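Local coordinates for protein EvdO2 (Micromonospora carbonacea, PDB 4XAB) that probably acts as a metal-dependent oxygenase of the double-stranded beta-helix fold that carries out an oxidative cyclization in orthosomycin biosynthesis, at residues V47-A50 and D56-D59; S88-R93 and I146-D151; C199-A202 and A206-H209. All coordinates share one frame; numbering follows the deposited sequence.

Overall arrangement
The three contacts follow one another along the chain without overlapping, and all fall within the range matched to the phytanoyl-CoA dioxygenase family. Contact 1 stands apart: a small surface hairpin of strands 48-49 and 57-58, its centre about 25 Å from that of contact 2 and about 28 Å from that of contact 3. Contacts 2 and 3 have centres about 11 Å apart and touch, because strands 139-149 and 206-210 are neighbours in the large antiparallel sheet. Contact 2 fastens helix 89-102 to this sheet, whereas contact 3 packs a loop against it near the nickel site of His129, Asp131 and His215. Two contacts thus belong to the buried core and one to the periphery.

Contact 1. Residues V47-A50 and D56-D59; sequences VRRA and DFYD
Arg49 reaches Phe57 and Asp59 on an outstretched chain: its CG stands anti to the backbone N (chi1 174°), and the run from CG to NE remains extended. Phe57 holds CG between its own backbone N and carbonyl carbon (chi1 64°), which lays the ring beside the arginine, both pointing the same way. Arg49 CD comes within 3.5 Å of Phe57 CZ, and farther along Arg49 NH1 makes a hydrogen-bonded salt bridge of 3.0 Å with Asp59 OD2. This oxygen lies at the guanidinium edge, in its plane, yet NH1 meets it from above the carboxylate plane, the two planes being 71° apart. Asp59 OD1 bridges to Arg64, leaving the carboxylate between two arginines. The backbone evidence defines a two-stranded antiparallel beta hairpin on the protein surface. Arg49 and Phe57 form its hydrogen-bonded pair, with Arg49 N to Phe57 O at 2.8 Å and Phe57 N to Arg49 O at 3.0 Å; Asp59 N adds a bond of 2.9 Å to Val47 O. Beyond it, a water accepts from Val47 N and donates to Asp59 O. Arg48 and Tyr58, a non-hydrogen-bonded pair, occupy the other face. There Arg48 CG sits over the Tyr58 ring, 3.8 Å from its centroid, in a CH-pi contact, while the ring also touches Pro119. With an alanine in place of Tyr58, Arg48 would probably lose the surface beneath its methylenes and a gap would open toward Pro119. The bent Arg48 chain brings NH1 to a longer salt bridge, 3.6 Å from Asp56 OD2.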
loop_
_atom_site.group_PDB
_atom_site.type_symbol
_atom_site.label_atom_id
_atom_site.label_comp_id
_atom_site.label_asym_id
_atom_site.label_seq_id
_atom_site.Cartn_x
_atom_site.Cartn_y
_atom_site.Cartn_z
ATOM N N VAL A 47 -1.734 4.991 -18.788
ATOM C CA VAL A 47 -2.482 5.217 -20.014
ATOM C C VAL A 47 -3.312 4.002 -20.370
ATOM O O VAL A 47 -2.771 2.919 -20.573
ATOM C CB VAL A 47 -1.557 5.547 -21.183
ATOM C CG1 VAL A 47 -2.366 5.677 -22.458
ATOM C CG2 VAL A 47 -0.803 6.830 -20.891
ATOM N N ARG A 48 -4.630 4.178 -20.438
ATOM C CA ARG A 48 -5.479 3.104 -20.924
ATOM C C ARG A 48 -5.431 3.118 -22.450
ATOM O O ARG A 48 -5.765 4.114 -23.079
ATOM C CB ARG A 48 -6.913 3.250 -20.408
ATOM C CG ARG A 48 -7.555 1.916 -20.116
ATOM C CD ARG A 48 -8.897 1.790 -20.771
ATOM N NE ARG A 48 -9.968 2.274 -19.914
ATOM C CZ ARG A 48 -10.956 1.508 -19.466
ATOM N NH1 ARG A 48 -11.003 0.224 -19.805
ATOM N NH2 ARG A 48 -11.899 2.026 -18.689
ATOM N N ARG A 49 -4.978 2.017 -23.036
ATOM C CA ARG A 49 -4.665 1.979 -24.457
ATOM C C ARG A 49 -5.564 0.976 -25.166
ATOM O O ARG A 49 -5.811 -0.111 -24.644
ATOM C CB ARG A 49 -3.184 1.619 -24.666
ATOM C CG ARG A 49 -2.767 1.416 -26.121
ATOM C CD ARG A 49 -1.246 1.315 -26.238
ATOM N NE ARG A 49 -0.802 0.976 -27.588
ATOM C CZ ARG A 49 0.475 0.963 -27.963
ATOM N NH1 ARG A 49 1.418 1.281 -27.088
ATOM N NH2 ARG A 49 0.809 0.642 -29.209
ATOM N N ALA A 50 -6.046 1.341 -26.352
ATOM C CA ALA A 50 -6.907 0.464 -27.143
ATOM C C ALA A 50 -6.131 -0.408 -28.111
ATOM O O ALA A 50 -5.026 -0.075 -28.510
ATOM C CB ALA A 50 -7.925 1.279 -27.929
ATOM N N ASP A 56 -8.856 -3.337 -24.031
ATOM C CA ASP A 56 -7.925 -2.287 -23.636
ATOM C C ASP A 56 -6.930 -2.859 -22.657
ATOM O O ASP A 56 -7.201 -3.864 -22.000
ATOM C CB ASP A 56 -8.630 -1.100 -22.979
ATOM C CG ASP A 56 -9.644 -0.437 -23.878
ATOM O OD1 ASP A 56 -9.575 -0.606 -25.112
ATOM O OD2 ASP A 56 -10.520 0.261 -23.327
ATOM N N PHE A 57 -5.781 -2.204 -22.552
ATOM C CA PHE A 57 -4.796 -2.570 -21.550
ATOM C C PHE A 57 -4.119 -1.302 -21.070
ATOM O O PHE A 57 -4.065 -0.311 -21.798
ATOM C CB PHE A 57 -3.775 -3.570 -22.105
ATOM C CG PHE A 57 -2.923 -3.034 -23.229
ATOM C CD1 PHE A 57 -1.654 -2.538 -22.977
ATOM C CD2 PHE A 57 -3.383 -3.048 -24.538
ATOM C CE1 PHE A 57 -0.865 -2.056 -24.010
ATOM C CE2 PHE A 57 -2.598 -2.570 -25.571
ATOM C CZ PHE A 57 -1.338 -2.075 -25.306
ATOM N N TYR A 58 -3.627 -1.319 -19.839
ATOM C CA TYR A 58 -2.867 -0.189 -19.341
ATOM C C TYR A 58 -1.436 -0.330 -19.820
ATOM O O TYR A 58 -0.836 -1.398 -19.713
ATOM C CB TYR A 58 -2.955 -0.096 -17.816
ATOM C CG TYR A 58 -4.273 0.490 -17.374
ATOM C CD1 TYR A 58 -4.448 1.864 -17.301
ATOM C CD2 TYR A 58 -5.357 -0.325 -17.078
ATOM C CE1 TYR A 58 -5.657 2.411 -16.917
ATOM C CE2 TYR A 58 -6.577 0.219 -16.695
ATOM C CZ TYR A 58 -6.718 1.584 -16.612
ATOM O OH TYR A 58 -7.926 2.135 -16.233
ATOM N N ASP A 59 -0.906 0.748 -20.385
ATOM C CA ASP A 59 0.356 0.666 -21.099
ATOM C C ASP A 59 1.516 0.810 -20.136
ATOM O O ASP A 59 2.214 1.819 -20.139
ATOM C CB ASP A 59 0.431 1.737 -22.183
ATOM C CG ASP A 59 1.395 1.379 -23.280
ATOM O OD1 ASP A 59 2.076 0.331 -23.159
ATOM O OD2 ASP A 59 1.477 2.150 -24.265
HETATM O O HOH W 1 1.153 4.247 -19.484
#

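Contact 2. Residues S88-R93 and I146-D151; sequences SPHFAR and IWTTLD
A single side-chain hydrogen bond, between His90 and Thr148, links the first turn of helix 89-102 to strand 139-149 of the large antiparallel sheet in this double-stranded beta-helix fold. The backbones remain well separated, with His90 CA and Thr148 CA 9.8 Å apart, and the buried surface is only 82 Å². At the start of the strand segment, Ile146 bonds through its backbone to Leu231, and Trp147 projects to the other side of the sheet, against Leu201. Thr148 then faces the helix: its OG1 lies anti to the carbonyl carbon (chi1 -60°) and meets His90 NE2 at 3.0 Å. The hydroxyl sits at the edge of the imidazole, in the ring plane, and either partner could donate across the 145° bond. Both residues are buried, so this bond joins two polar groups inside the core, where the histidine ring also touches Tyr229 and Val29. Thr149 OG1 donates forward along the chain to Asp151 O at 2.6 Å. Leu150 packs on Leu38 and Tyr42 of helix 32-45, and Asp151 closes the segment with a salt bridge to Arg227. Across the contact, the helix start is fixed by an N-cap: Ser88 OG accepts from Phe91 N at 2.9 Å.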
loop_
_atom_site.group_PDB
_atom_site.type_symbol
_atom_site.label_atom_id
_atom_site.label_comp_id
_atom_site.label_asym_id
_atom_site.label_seq_id
_atom_site.Cartn_x
_atom_site.Cartn_y
_atom_site.Cartn_z
ATOM N N SER A 88 7.472 17.021 -2.934
ATOM C CA SER A 88 6.190 17.597 -2.539
ATOM C C SER A 88 5.984 17.833 -1.045
ATOM O O SER A 88 6.567 17.147 -0.207
ATOM C CB SER A 88 5.064 16.700 -3.039
ATOM O OG SER A 88 5.021 15.493 -2.296
ATOM N N PRO A 89 5.127 18.807 -0.708
ATOM C CA PRO A 89 4.692 18.947 0.684
ATOM C C PRO A 89 4.004 17.684 1.202
ATOM O O PRO A 89 4.068 17.426 2.405
ATOM C CB PRO A 89 3.710 20.128 0.628
ATOM C CG PRO A 89 4.188 20.945 -0.539
ATOM C CD PRO A 89 4.666 19.926 -1.550
ATOM N N HIS A 90 3.353 16.923 0.321
ATOM C CA HIS A 90 2.673 15.693 0.733
ATOM C C HIS A 90 3.708 14.655 1.156
ATOM O O HIS A 90 3.534 13.968 2.159
ATOM C CB HIS A 90 1.783 15.132 -0.385
ATOM C CG HIS A 90 1.280 13.738 -0.118
ATOM N ND1 HIS A 90 1.918 12.615 -0.599
ATOM C CD2 HIS A 90 0.217 13.290 0.597
ATOM C CE1 HIS A 90 1.264 11.534 -0.207
ATOM N NE2 HIS A 90 0.230 11.916 0.521
ATOM N N PHE A 91 4.796 14.545 0.406
ATOM C CA PHE A 91 5.844 13.617 0.810
ATOM C C PHE A 91 6.396 14.001 2.181
ATOM O O PHE A 91 6.536 13.154 3.066
ATOM C CB PHE A 91 6.989 13.574 -0.201
ATOM C CG PHE A 91 8.192 12.818 0.299
ATOM C CD1 PHE A 91 8.255 11.439 0.183
ATOM C CD2 PHE A 91 9.255 13.489 0.910
ATOM C CE1 PHE A 91 9.354 10.741 0.652
ATOM C CE2 PHE A 91 10.343 12.791 1.384
ATOM C CZ PHE A 91 10.396 11.422 1.249
ATOM N N ALA A 92 6.710 15.282 2.344
ATOM C CA ALA A 92 7.328 15.762 3.571
ATOM C C ALA A 92 6.407 15.520 4.755
ATOM O O ALA A 92 6.857 15.162 5.846
ATOM C CB ALA A 92 7.667 17.243 3.450
ATOM N N ARG A 93 5.113 15.732 4.518
ATOM C CA ARG A 93 4.076 15.561 5.515
ATOM C C ARG A 93 4.009 14.094 5.930
ATOM O O ARG A 93 3.924 13.765 7.116
ATOM C CB ARG A 93 2.729 16.038 4.937
ATOM C CG ARG A 93 1.577 16.182 5.898
ATOM C CD ARG A 93 0.332 16.735 5.162
ATOM N NE ARG A 93 0.641 17.952 4.398
ATOM C CZ ARG A 93 0.424 18.105 3.091
ATOM N NH1 ARG A 93 -0.121 17.123 2.377
ATOM N NH2 ARG A 93 0.754 19.247 2.489
ATOM N N ILE A 146 2.120 4.262 3.902
ATOM C CA ILE A 146 1.074 5.289 3.886
ATOM C C ILE A 146 0.432 5.264 2.505
ATOM O O ILE A 146 1.052 5.636 1.497
ATOM C CB ILE A 146 1.647 6.691 4.216
ATOM C CG1 ILE A 146 2.286 6.689 5.601
ATOM C CG2 ILE A 146 0.547 7.729 4.208
ATOM C CD1 ILE A 146 3.052 7.979 5.949
ATOM N N TRP A 147 -0.802 4.767 2.484
ATOM C CA TRP A 147 -1.607 4.508 1.298
ATOM C C TRP A 147 -2.556 5.684 1.113
ATOM O O TRP A 147 -3.561 5.751 1.806
ATOM C CB TRP A 147 -2.374 3.192 1.517
ATOM C CG TRP A 147 -3.121 2.514 0.378
ATOM C CD1 TRP A 147 -2.634 1.549 -0.471
ATOM C CD2 TRP A 147 -4.517 2.658 0.056
ATOM N NE1 TRP A 147 -3.629 1.129 -1.330
ATOM C CE2 TRP A 147 -4.790 1.790 -1.027
ATOM C CE3 TRP A 147 -5.552 3.448 0.563
ATOM C CZ2 TRP A 147 -6.061 1.695 -1.614
ATOM C CZ3 TRP A 147 -6.821 3.349 -0.025
ATOM C CH2 TRP A 147 -7.057 2.480 -1.098
ATOM N N THR A 148 -2.221 6.618 0.223
ATOM C CA THR A 148 -3.060 7.807 0.009
ATOM C C THR A 148 -3.949 7.557 -1.192
ATOM O O THR A 148 -3.447 7.238 -2.273
ATOM C CB THR A 148 -2.225 9.079 -0.249
ATOM O OG1 THR A 148 -1.378 9.349 0.874
ATOM C CG2 THR A 148 -3.134 10.292 -0.529
ATOM N N THR A 149 -5.258 7.694 -1.027
ATOM C CA THR A 149 -6.142 7.409 -2.151
ATOM C C THR A 149 -6.414 8.687 -2.936
ATOM O O THR A 149 -6.489 9.775 -2.363
ATOM C CB THR A 149 -7.461 6.763 -1.687
ATOM O OG1 THR A 149 -8.236 6.377 -2.823
ATOM C CG2 THR A 149 -8.281 7.721 -0.795
ATOM N N LEU A 150 -6.527 8.553 -4.255
ATOM C CA LEU A 150 -6.854 9.681 -5.125
ATOM C C LEU A 150 -8.349 9.737 -5.388
ATOM O O LEU A 150 -8.861 10.710 -5.949
ATOM C CB LEU A 150 -6.112 9.579 -6.465
ATOM C CG LEU A 150 -4.597 9.439 -6.454
ATOM C CD1 LEU A 150 -4.024 9.731 -7.849
ATOM C CD2 LEU A 150 -3.974 10.336 -5.395
ATOM N N ASP A 151 -9.039 8.672 -4.988
ATOM C CA ASP A 151 -10.453 8.485 -5.282
ATOM C C ASP A 151 -11.174 8.088 -4.011
ATOM O O ASP A 151 -10.524 7.679 -3.045
ATOM C CB ASP A 151 -10.638 7.395 -6.343
ATOM C CG ASP A 151 -9.942 7.731 -7.641
ATOM O OD1 ASP A 151 -10.389 8.676 -8.313
ATOM O OD2 ASP A 151 -8.941 7.069 -7.984
#

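Contact 3. Residues C199-A202 and A206-H209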
loop_
_atom_site.group_PDB
_atom_site.type_symbol
_atom_site.label_atom_id
_atom_site.label_comp_id
_atom_site.label_asym_id
_atom_site.label_seq_id
_atom_site.Cartn_x
_atom_site.Cartn_y
_atom_site.Cartn_z
ATOM N N CYS A 199 -11.442 -0.036 6.023
ATOM C CA CYS A 199 -11.040 1.361 6.119
ATOM C C CYS A 199 -11.397 2.166 4.876
ATOM O O CYS A 199 -10.518 2.523 4.084
ATOM C CB CYS A 199 -9.533 1.450 6.378
ATOM S SG CYS A 199 -9.116 0.887 8.033
ATOM N N PRO A 200 -12.692 2.475 4.707
ATOM C CA PRO A 200 -13.041 3.352 3.588
ATOM C C PRO A 200 -12.449 4.749 3.776
ATOM O O PRO A 200 -12.183 5.164 4.909
ATOM C CB PRO A 200 -14.568 3.375 3.628
ATOM C CG PRO A 200 -14.946 2.082 4.298
ATOM C CD PRO A 200 -13.893 1.939 5.371
ATOM N N LEU A 201 -12.224 5.438 2.662
ATOM C CA LEU A 201 -11.585 6.748 2.646
ATOM C C LEU A 201 -12.237 7.646 1.627
ATOM O O LEU A 201 -12.770 7.175 0.623
ATOM C CB LEU A 201 -10.104 6.640 2.302
ATOM C CG LEU A 201 -9.241 5.841 3.278
ATOM C CD1 LEU A 201 -7.860 5.680 2.691
ATOM C CD2 LEU A 201 -9.165 6.514 4.662
ATOM N N ALA A 202 -12.167 8.944 1.885
ATOM C CA ALA A 202 -12.514 9.941 0.885
ATOM C C ALA A 202 -11.232 10.302 0.133
ATOM O O ALA A 202 -10.132 9.977 0.604
ATOM C CB ALA A 202 -13.129 11.162 1.554
ATOM N N ALA A 206 -5.895 8.705 3.807
ATOM C CA ALA A 206 -4.888 7.644 3.755
ATOM C C ALA A 206 -5.094 6.655 4.861
ATOM O O ALA A 206 -5.670 6.967 5.902
ATOM C CB ALA A 206 -3.465 8.212 3.841
ATOM N N VAL A 207 -4.595 5.443 4.636
ATOM C CA VAL A 207 -4.449 4.500 5.712
ATOM C C VAL A 207 -2.959 4.248 5.866
ATOM O O VAL A 207 -2.185 4.298 4.891
ATOM C CB VAL A 207 -5.212 3.176 5.461
ATOM C CG1 VAL A 207 -6.711 3.406 5.583
ATOM C CG2 VAL A 207 -4.876 2.623 4.103
ATOM N N VAL A 208 -2.575 4.051 7.110
ATOM C CA VAL A 208 -1.181 3.779 7.469
ATOM C C VAL A 208 -1.109 2.411 8.137
ATOM O O VAL A 208 -1.884 2.149 9.042
ATOM C CB VAL A 208 -0.654 4.853 8.434
ATOM C CG1 VAL A 208 0.828 4.633 8.731
ATOM C CG2 VAL A 208 -0.912 6.258 7.854
ATOM N N HIS A 209 -0.197 1.530 7.720
ATOM C CA HIS A 209 -0.081 0.259 8.438
ATOM C C HIS A 209 1.344 -0.231 8.564
ATOM O O HIS A 209 2.189 -0.018 7.688
ATOM C CB HIS A 209 -0.928 -0.861 7.796
ATOM C CG HIS A 209 -0.583 -1.168 6.370
ATOM N ND1 HIS A 209 -1.251 -0.597 5.306
ATOM C CD2 HIS A 209 0.328 -2.017 5.833
ATOM C CE1 HIS A 209 -0.745 -1.059 4.177
ATOM N NE2 HIS A 209 0.206 -1.928 4.467
#
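Cys199 and Leu201 lie on an extended but irregular length of backbone that faces strand 206-210 without pairing with it. The closest alpha carbons, Leu201 CA and Ala206 CA, are 6.8 Å apart, and Cys199 CA stands 7.3 Å from Val207 CA, too wide for neighbouring strands of one sheet. The backbone partners support this: Cys199 bonds to Leu160 and Leu201 to Ala153, whereas Ala206 and Val208 bond to strand 23-26 and Val207 to Trp147. This is consistent with two facing walls of the double-stranded beta-helix, closed by apolar side chains between them. The short connection between the segments lets the chain turn from one wall into the other.

Val207 is the central side chain. Its CG1 stands anti to the carbonyl carbon (chi1 -72°) and is thereby carried toward the loop, where it meets Cys199 CB at 3.5 Å and Leu201 CD1 at 3.9 Å. Cysteine thus makes its contact through the methylene, the sulfur lying farther off and the side chain also resting against Phe23, Ile25 and Tyr162. Ala206 offers backbone instead of side chain, because its CB points away from the loop and packs on Thr148 of strand 139-149. All four touching residues are buried, and the 171 Å² interface is held by van der Waals contact.

The nickel ion is about 10 Å from the Val207 side chain. Farther along the same strand, His209 donates or accepts through both ring nitrogens, ND1 with Tyr162 OH and NE2 with OD2 of the metal ligand Asp131, a second-shell position. At the loop end both Leu201 methyls lie over the same face of the Ala206-Val207 peptide, CD1 3.6 Å from Ala206 C and CD2 3.7 Å from Ala206 O.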